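Local coordinates for protein 2-dehydropantoate 2-reductase (PDB 3WFI) that is an NADH-dependent D-mandelate dehydrogenase of the ketopantoate reductase family, interconverting D-mandelate and its 2-oxo acid, at residues E25-D30 and E66-V71; Q38-G43 and L57-Q62. All blocks are in the same frame, centred on the assembly; numbering follows the deposited sequence.

Contact 1: residues E25-D30 and E66-V71; sequences EVLLID and EKEDQV
Leu27, on strand 25-30, and Glu68, in the irregular loop that leads to strand 71-76, make the nearest backbone approach, with their CA atoms 8.5 Å apart, so side chains must bridge the gap. Leu27 does most of the touching. With CG of Leu27 anti to the backbone N (chi1 175°), the side chain points at the loop and Leu27 CD2 lies 3.8 Å from Glu68 CG. The two side chains run at about a right angle to each other. The Glu68 chain is bent at its second torsion (chi2 -55°), which turns the carboxylate back over the same leucine: Glu68 OE1 lies 3.9 Å from Leu27 CD1. The methylenes and one carboxylate oxygen of the partly exposed Glu68 thus pack on the methyls of buried Leu27.

Toward the start of the strand, two exposed carboxylates come close, their planes 80° apart, with Glu25 OE1 4.2 Å from Asp69 OD2. Lys2 probably eases the repulsion: its NZ forms a salt bridge with Glu25 OE2 and a long, weak ion pair with Asp69 OD2.

Leu27 also packs on Val60 and Pro58, and Glu68 on Val60. NAD-binding Asp30, at the far end of the strand, is not touched by the loop. The arrangement belongs to the parallel part of the mixed sheet of a Rossmann-type dinucleotide-binding domain, where the loop entering strand 71-76 passes over one face of strand 25-30.

Contact 2: residues Q38-G43 and L57-Q62; sequences QIKEHG and LPIVLQ
Ile59 lies at the centre of the interface and is wedged between two consecutive residues of helix 33-42. Ile59 CG2 touches Ile39 CG2 at 3.7 Å and sits equally close to the methylene CG of Lys40. The other branch, CG1, is swung anti to the backbone N (chi1 -176°) and carries Ile59 CD1 to within 3.6 Å of Ile39 CD1. The isoleucines therefore meet through both branches, their side chains crossing at about a right angle, in a buried apolar contact.

Lys40 uses its length differently. Extended beyond CG, it passes across Ile59, bringing Lys40 CE 3.5 Å from Ile59 O, and ends at a water that accepts from Lys40 NZ at 2.7 Å and from Leu61 N at 2.9 Å. This water links the Lys40 ammonium group to the strand backbone. A second water joins the other end of the interface, donating to the carbonyl oxygens of Ile39 and Leu57. Ile39 O also accepts from Gly43 N, from the residue just after the helix, whose positive phi turns the chain out of the helical path, so two donors grip that oxygen.

Beneath the helix, Ile59 also packs on Leu28 of the neighbouring parallel strand 25-30. Leu28 and Asp30 of that strand hydrogen-bond through the backbone to Pro58, Val60 and Gln62, the regular pairing of parallel strands. The last turn of helix 33-42 thus lies against one face of strand 59-61, the outermost strand at this end of the sheet.

In the fold
From the N terminus, the chain runs through strand 2-6 and helix 10-21 into strand 25-30, then helix 33-42. Contact 2 closes the shorter loop: strands 44-47 and 52-55, which belong to a second sheet, intervene before the chain returns as strand 59-61 beside strand 25-30. Contact 1 closes the longer loop, from strand 25-30 to the approach of strand 71-76, and encloses contact 2 entirely. The two contacts join through strands 25-30 and 59-61, which are neighbours in the sheet. Together the contacts tie helix 33-42 and the loop before strand 71-76 to one end of the Rossmann-type sheet.

Contact 1: residues E25-D30 and E66-V71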
ATOM      1  N   GLU B  25     -18.491  26.737  37.087  1.00 27.57           N
ATOM      2  CA  GLU B  25     -19.174  25.521  37.478  1.00 28.46           C
ATOM      3  C   GLU B  25     -18.664  24.420  36.557  1.00 27.49           C
ATOM      4  O   GLU B  25     -18.877  24.478  35.350  1.00 26.92           O
ATOM      5  CB  GLU B  25     -20.690  25.720  37.356  1.00 31.41           C
ATOM      6  CG  GLU B  25     -21.548  24.501  37.639  1.00 35.42           C
ATOM      7  CD  GLU B  25     -23.002  24.871  37.888  1.00 40.14           C
ATOM      8  OE1 GLU B  25     -23.709  24.095  38.571  1.00 44.86           O
ATOM      9  OE2 GLU B  25     -23.444  25.944  37.406  1.00 43.06           O
ATOM     10  N   VAL B  26     -17.952  23.452  37.127  1.00 24.59           N
ATOM     11  CA  VAL B  26     -17.282  22.409  36.359  1.00 23.85           C
ATOM     12  C   VAL B  26     -17.842  21.023  36.672  1.00 22.65           C
ATOM     13  O   VAL B  26     -18.111  20.680  37.823  1.00 22.38           O
ATOM     14  CB  VAL B  26     -15.766  22.399  36.649  1.00 24.62           C
ATOM     15  CG1 VAL B  26     -15.089  21.286  35.873  1.00 24.89           C
ATOM     16  CG2 VAL B  26     -15.145  23.749  36.304  1.00 24.23           C
ATOM     17  N   LEU B  27     -18.039  20.238  35.624  1.00 21.62           N
ATOM     18  CA  LEU B  27     -18.366  18.824  35.746  1.00 20.79           C
ATOM     19  C   LEU B  27     -17.269  18.008  35.068  1.00 21.01           C
ATOM     20  O   LEU B  27     -16.978  18.200  33.879  1.00 20.21           O
ATOM     21  CB  LEU B  27     -19.720  18.528  35.083  1.00 20.29           C
ATOM     22  CG  LEU B  27     -20.147  17.057  35.022  1.00 20.30           C
ATOM     23  CD1 LEU B  27     -20.470  16.512  36.408  1.00 20.62           C
ATOM     24  CD2 LEU B  27     -21.332  16.886  34.076  1.00 20.18           C
ATOM     25  N   LEU B  28     -16.656  17.108  35.833  1.00 21.12           N
ATOM     26  CA  LEU B  28     -15.689  16.171  35.288  1.00 21.35           C
ATOM     27  C   LEU B  28     -16.432  14.935  34.784  1.00 21.29           C
ATOM     28  O   LEU B  28     -17.387  14.476  35.397  1.00 20.85           O
ATOM     29  CB  LEU B  28     -14.668  15.760  36.342  1.00 20.96           C
ATOM     30  CG  LEU B  28     -13.845  16.894  36.981  1.00 21.61           C
ATOM     31  CD1 LEU B  28     -12.877  16.316  37.989  1.00 22.21           C
ATOM     32  CD2 LEU B  28     -13.090  17.728  35.950  1.00 21.62           C
ATOM     33  N   ILE B  29     -15.998  14.422  33.644  1.00 21.82           N
ATOM     34  CA  ILE B  29     -16.574  13.209  33.065  1.00 22.61           C
ATOM     35  C   ILE B  29     -15.431  12.281  32.683  1.00 23.86           C
ATOM     36  O   ILE B  29     -14.502  12.683  31.985  1.00 22.07           O
ATOM     37  CB  ILE B  29     -17.433  13.515  31.820  1.00 21.53           C
ATOM     38  CG1 ILE B  29     -18.477  14.576  32.141  1.00 21.02           C
ATOM     39  CG2 ILE B  29     -18.135  12.248  31.326  1.00 21.26           C
ATOM     40  CD1 ILE B  29     -19.120  15.201  30.919  1.00 20.36           C
ATOM     41  N   ASP B  30     -15.494  11.042  33.161  1.00 27.39           N
ATOM     42  CA  ASP B  30     -14.408  10.086  32.947  1.00 29.03           C
ATOM     43  C   ASP B  30     -14.917   8.644  32.925  1.00 32.10           C
ATOM     44  O   ASP B  30     -15.962   8.329  33.508  1.00 33.46           O
ATOM     45  CB  ASP B  30     -13.362  10.245  34.037  1.00 29.53           C
ATOM     46  CG  ASP B  30     -12.013   9.699  33.624  1.00 30.79           C
ATOM     47  OD1 ASP B  30     -11.257  10.428  32.953  1.00 29.71           O
ATOM     48  OD2 ASP B  30     -11.711   8.540  33.981  1.00 31.54           O
ATOM     49  N   GLU B  66     -27.190  11.583  33.054  1.00 35.06           N
ATOM     50  CA  GLU B  66     -28.566  12.028  32.792  1.00 38.47           C
ATOM     51  C   GLU B  66     -29.132  12.937  33.877  1.00 37.65           C
ATOM     52  O   GLU B  66     -30.112  13.615  33.626  1.00 39.92           O
ATOM     53  CB  GLU B  66     -29.517  10.842  32.586  1.00 41.45           C
ATOM     54  CG  GLU B  66     -29.207   9.993  31.359  1.00 44.97           C
ATOM     55  CD  GLU B  66     -29.398  10.727  30.033  1.00 47.90           C
ATOM     56  OE1 GLU B  66     -30.072  11.797  29.988  1.00 49.36           O
ATOM     57  OE2 GLU B  66     -28.870  10.214  29.020  1.00 49.56           O
ATOM     58  N   LYS B  67     -28.544  12.951  35.070  1.00 36.67           N
ATOM     59  CA  LYS B  67     -29.011  13.867  36.108  1.00 36.99           C
ATOM     60  C   LYS B  67     -28.436  15.285  35.983  1.00 33.87           C
ATOM     61  O   LYS B  67     -28.949  16.212  36.595  1.00 33.55           O
ATOM     62  CB  LYS B  67     -28.684  13.305  37.496  1.00 39.48           C
ATOM     63  CG  LYS B  67     -29.278  11.935  37.767  1.00 42.26           C
ATOM     64  CD  LYS B  67     -29.518  11.712  39.248  1.00 44.97           C
ATOM     65  CE  LYS B  67     -30.445  10.555  39.501  1.00 47.10           C
ATOM     66  NZ  LYS B  67     -29.953   9.315  38.858  1.00 48.43           N
ATOM     67  N   GLU B  68     -27.383  15.458  35.191  1.00 30.61           N
ATOM     68  CA  GLU B  68     -26.609  16.704  35.224  1.00 29.07           C
ATOM     69  C   GLU B  68     -27.180  17.833  34.355  1.00 26.98           C
ATOM     70  O   GLU B  68     -27.812  17.589  33.328  1.00 25.44           O
ATOM     71  CB  GLU B  68     -25.150  16.448  34.817  1.00 29.29           C
ATOM     72  CG  GLU B  68     -24.483  15.228  35.432  1.00 30.38           C
ATOM     73  CD  GLU B  68     -24.528  15.216  36.949  1.00 32.14           C
ATOM     74  OE1 GLU B  68     -24.215  16.253  37.570  1.00 32.44           O
ATOM     75  OE2 GLU B  68     -24.881  14.164  37.523  1.00 33.36           O
ATOM     76  N   ASP B  69     -26.909  19.071  34.761  1.00 26.03           N
ATOM     77  CA  ASP B  69     -27.280  20.251  33.974  1.00 26.95           C
ATOM     78  C   ASP B  69     -26.560  20.286  32.636  1.00 25.59           C
ATOM     79  O   ASP B  69     -25.396  19.887  32.516  1.00 26.25           O
ATOM     80  CB  ASP B  69     -26.893  21.558  34.682  1.00 28.26           C
ATOM     81  CG  ASP B  69     -27.641  21.793  35.961  1.00 29.58           C
ATOM     82  OD1 ASP B  69     -28.681  21.151  36.208  1.00 30.78           O
ATOM     83  OD2 ASP B  69     -27.172  22.656  36.726  1.00 33.80           O
ATOM     84  N   GLN B  70     -27.242  20.821  31.636  1.00 24.67           N
ATOM     85  CA  GLN B  70     -26.617  21.084  30.359  1.00 23.82           C
ATOM     86  C   GLN B  70     -25.528  22.140  30.533  1.00 23.35           C
ATOM     87  O   GLN B  70     -25.553  22.933  31.482  1.00 23.90           O
ATOM     88  CB  GLN B  70     -27.676  21.495  29.341  1.00 23.82           C
ATOM     89  CG  GLN B  70     -28.620  20.350  28.988  1.00 23.97           C
ATOM     90  CD  GLN B  70     -29.568  20.709  27.860  1.00 24.20           C
ATOM     91  OE1 GLN B  70     -30.221  21.748  27.897  1.00 23.93           O
ATOM     92  NE2 GLN B  70     -29.676  19.835  26.870  1.00 24.81           N
ATOM     93  N   VAL B  71     -24.546  22.136  29.636  1.00 22.92           N
ATOM     94  CA  VAL B  71     -23.370  22.991  29.800  1.00 22.40           C
ATOM     95  C   VAL B  71     -23.203  23.968  28.658  1.00 22.01           C
ATOM     96  O   VAL B  71     -23.711  23.743  27.555  1.00 22.24           O
ATOM     97  CB  VAL B  71     -22.055  22.171  29.934  1.00 22.52           C
ATOM     98  CG1 VAL B  71     -22.113  21.293  31.164  1.00 23.41           C
ATOM     99  CG2 VAL B  71     -21.778  21.338  28.689  1.00 22.17           C
TER

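Contact 2: residues Q38-G43 and L57-Q62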
ATOM      1  N   GLN B  38     -13.145   7.764  43.589  1.00 39.50           N
ATOM      2  CA  GLN B  38     -12.222   8.444  44.512  1.00 41.42           C
ATOM      3  C   GLN B  38     -12.532   9.935  44.600  1.00 39.49           C
ATOM      4  O   GLN B  38     -12.602  10.489  45.693  1.00 40.31           O
ATOM      5  CB  GLN B  38     -10.745   8.191  44.155  1.00 43.06           C
ATOM      6  CG  GLN B  38     -10.197   6.911  44.763  1.00 44.60           C
ATOM      7  CD  GLN B  38     -10.392   6.836  46.254  1.00 47.32           C
ATOM      8  OE1 GLN B  38      -9.861   7.663  47.002  1.00 49.11           O
ATOM      9  NE2 GLN B  38     -11.128   5.831  46.704  1.00 48.68           N
ATOM     10  N   ILE B  39     -12.755  10.565  43.447  1.00 38.27           N
ATOM     11  CA  ILE B  39     -13.094  11.992  43.397  1.00 36.44           C
ATOM     12  C   ILE B  39     -14.473  12.257  44.017  1.00 36.17           C
ATOM     13  O   ILE B  39     -14.653  13.251  44.696  1.00 34.10           O
ATOM     14  CB  ILE B  39     -13.011  12.555  41.955  1.00 34.92           C
ATOM     15  CG1 ILE B  39     -11.557  12.508  41.471  1.00 35.16           C
ATOM     16  CG2 ILE B  39     -13.540  13.991  41.895  1.00 33.81           C
ATOM     17  CD1 ILE B  39     -11.371  12.677  39.980  1.00 34.55           C
ATOM     18  N   LYS B  40     -15.433  11.364  43.797  1.00 37.70           N
ATOM     19  CA  LYS B  40     -16.742  11.501  44.437  1.00 38.98           C
ATOM     20  C   LYS B  40     -16.588  11.509  45.956  1.00 40.71           C
ATOM     21  O   LYS B  40     -17.107  12.393  46.628  1.00 40.71           O
ATOM     22  CB  LYS B  40     -17.701  10.374  44.023  1.00 39.28           C
ATOM     23  CG  LYS B  40     -18.441  10.602  42.715  1.00 38.22           C
ATOM     24  CD  LYS B  40     -19.330   9.410  42.388  1.00 38.74           C
ATOM     25  CE  LYS B  40     -20.000   9.550  41.028  1.00 38.96           C
ATOM     26  NZ  LYS B  40     -20.607   8.270  40.551  1.00 39.89           N
ATOM     27  N   GLU B  41     -15.853  10.536  46.487  1.00 43.94           N
ATOM     28  CA  GLU B  41     -15.727  10.372  47.940  1.00 46.76           C
ATOM     29  C   GLU B  41     -14.808  11.383  48.619  1.00 46.58           C
ATOM     30  O   GLU B  41     -15.104  11.839  49.715  1.00 50.11           O
ATOM     31  CB  GLU B  41     -15.247   8.960  48.284  1.00 48.87           C
ATOM     32  CG  GLU B  41     -16.317   7.895  48.125  1.00 51.42           C
ATOM     33  CD  GLU B  41     -15.784   6.498  48.427  1.00 51.93           C
ATOM     34  OE1 GLU B  41     -15.884   5.597  47.565  1.00 51.39           O
ATOM     35  OE2 GLU B  41     -15.261   6.304  49.547  1.00 54.82           O
ATOM     36  N   HIS B  42     -13.706  11.737  47.966  1.00 46.96           N
ATOM     37  CA  HIS B  42     -12.654  12.558  48.584  1.00 46.64           C
ATOM     38  C   HIS B  42     -12.333  13.853  47.845  1.00 45.43           C
ATOM     39  O   HIS B  42     -11.460  14.603  48.285  1.00 46.30           O
ATOM     40  CB  HIS B  42     -11.351  11.765  48.690  1.00 48.58           C
ATOM     41  CG  HIS B  42     -11.437  10.576  49.584  1.00 49.71           C
ATOM     42  ND1 HIS B  42     -11.433  10.673  50.960  1.00 50.06           N
ATOM     43  CD2 HIS B  42     -11.501   9.255  49.296  1.00 49.41           C
ATOM     44  CE1 HIS B  42     -11.508   9.461  51.479  1.00 50.56           C
ATOM     45  NE2 HIS B  42     -11.550   8.584  50.491  1.00 50.13           N
ATOM     46  N   GLY B  43     -13.017  14.121  46.732  1.00 43.52           N
ATOM     47  CA  GLY B  43     -12.697  15.268  45.893  1.00 42.27           C
ATOM     48  C   GLY B  43     -11.460  14.995  45.065  1.00 42.09           C
ATOM     49  O   GLY B  43     -10.814  13.959  45.225  1.00 43.32           O
ATOM     50  N   LEU B  57     -15.119  18.534  43.129  1.00 29.63           N
ATOM     51  CA  LEU B  57     -15.595  18.742  41.770  1.00 29.01           C
ATOM     52  C   LEU B  57     -16.667  17.718  41.489  1.00 27.61           C
ATOM     53  O   LEU B  57     -16.473  16.534  41.762  1.00 27.08           O
ATOM     54  CB  LEU B  57     -14.461  18.592  40.756  1.00 30.40           C
ATOM     55  CG  LEU B  57     -13.551  19.776  40.433  1.00 31.50           C
ATOM     56  CD1 LEU B  57     -13.838  21.025  41.247  1.00 32.84           C
ATOM     57  CD2 LEU B  57     -12.085  19.407  40.517  1.00 32.98           C
ATOM     58  N   PRO B  58     -17.816  18.168  40.965  1.00 26.83           N
ATOM     59  CA  PRO B  58     -18.785  17.215  40.454  1.00 26.42           C
ATOM     60  C   PRO B  58     -18.138  16.284  39.411  1.00 24.87           C
ATOM     61  O   PRO B  58     -17.381  16.732  38.565  1.00 24.17           O
ATOM     62  CB  PRO B  58     -19.839  18.108  39.796  1.00 26.71           C
ATOM     63  CG  PRO B  58     -19.717  19.420  40.471  1.00 26.83           C
ATOM     64  CD  PRO B  58     -18.290  19.560  40.878  1.00 26.80           C
ATOM     65  N   ILE B  59     -18.402  14.994  39.508  1.00 25.57           N
ATOM     66  CA  ILE B  59     -17.861  14.046  38.537  1.00 26.17           C
ATOM     67  C   ILE B  59     -18.861  12.942  38.301  1.00 26.13           C
ATOM     68  O   ILE B  59     -19.521  12.465  39.242  1.00 25.90           O
ATOM     69  CB  ILE B  59     -16.497  13.461  38.983  1.00 26.60           C
ATOM     70  CG1 ILE B  59     -15.918  12.552  37.897  1.00 27.08           C
ATOM     71  CG2 ILE B  59     -16.635  12.694  40.291  1.00 27.19           C
ATOM     72  CD1 ILE B  59     -14.422  12.320  38.011  1.00 27.19           C
ATOM     73  N   VAL B  60     -18.969  12.536  37.039  1.00 25.47           N
ATOM     74  CA  VAL B  60     -19.822  11.419  36.667  1.00 25.25           C
ATOM     75  C   VAL B  60     -19.073  10.462  35.742  1.00 25.54           C
ATOM     76  O   VAL B  60     -18.240  10.884  34.927  1.00 24.29           O
ATOM     77  CB  VAL B  60     -21.114  11.895  35.980  1.00 25.10           C
ATOM     78  CG1 VAL B  60     -22.078  12.453  37.015  1.00 26.05           C
ATOM     79  CG2 VAL B  60     -20.823  12.947  34.923  1.00 24.53           C
ATOM     80  N   LEU B  61     -19.359   9.174  35.902  1.00 26.39           N
ATOM     81  CA  LEU B  61     -19.010   8.178  34.889  1.00 27.79           C
ATOM     82  C   LEU B  61     -19.627   8.614  33.573  1.00 26.47           C
ATOM     83  O   LEU B  61     -20.763   9.068  33.539  1.00 25.87           O
ATOM     84  CB  LEU B  61     -19.561   6.778  35.240  1.00 30.00           C
ATOM     85  CG  LEU B  61     -18.592   5.616  35.510  1.00 32.08           C
ATOM     86  CD1 LEU B  61     -19.397   4.333  35.671  1.00 32.99           C
ATOM     87  CD2 LEU B  61     -17.557   5.471  34.404  1.00 31.84           C
ATOM     88  N   GLN B  62     -18.897   8.440  32.485  1.00 26.41           N
ATOM     89  CA  GLN B  62     -19.347   8.970  31.198  1.00 25.78           C
ATOM     90  C   GLN B  62     -20.704   8.457  30.704  1.00 25.61           C
ATOM     91  O   GLN B  62     -21.444   9.178  30.042  1.00 24.25           O
ATOM     92  CB  GLN B  62     -18.251   8.822  30.142  1.00 26.55           C
ATOM     93  CG  GLN B  62     -18.285   7.573  29.303  1.00 26.62           C
ATOM     94  CD  GLN B  62     -17.138   7.535  28.309  1.00 26.82           C
ATOM     95  OE1 GLN B  62     -15.990   7.745  28.673  1.00 26.15           O
ATOM     96  NE2 GLN B  62     -17.450   7.282  27.041  1.00 26.85           N
TER
HETATM   97  O   HOH W   1     -16.035  15.533  44.188  1.00 32.97           O
HETATM   98  O   HOH W   2     -21.200   8.241  37.898  1.00 29.27           O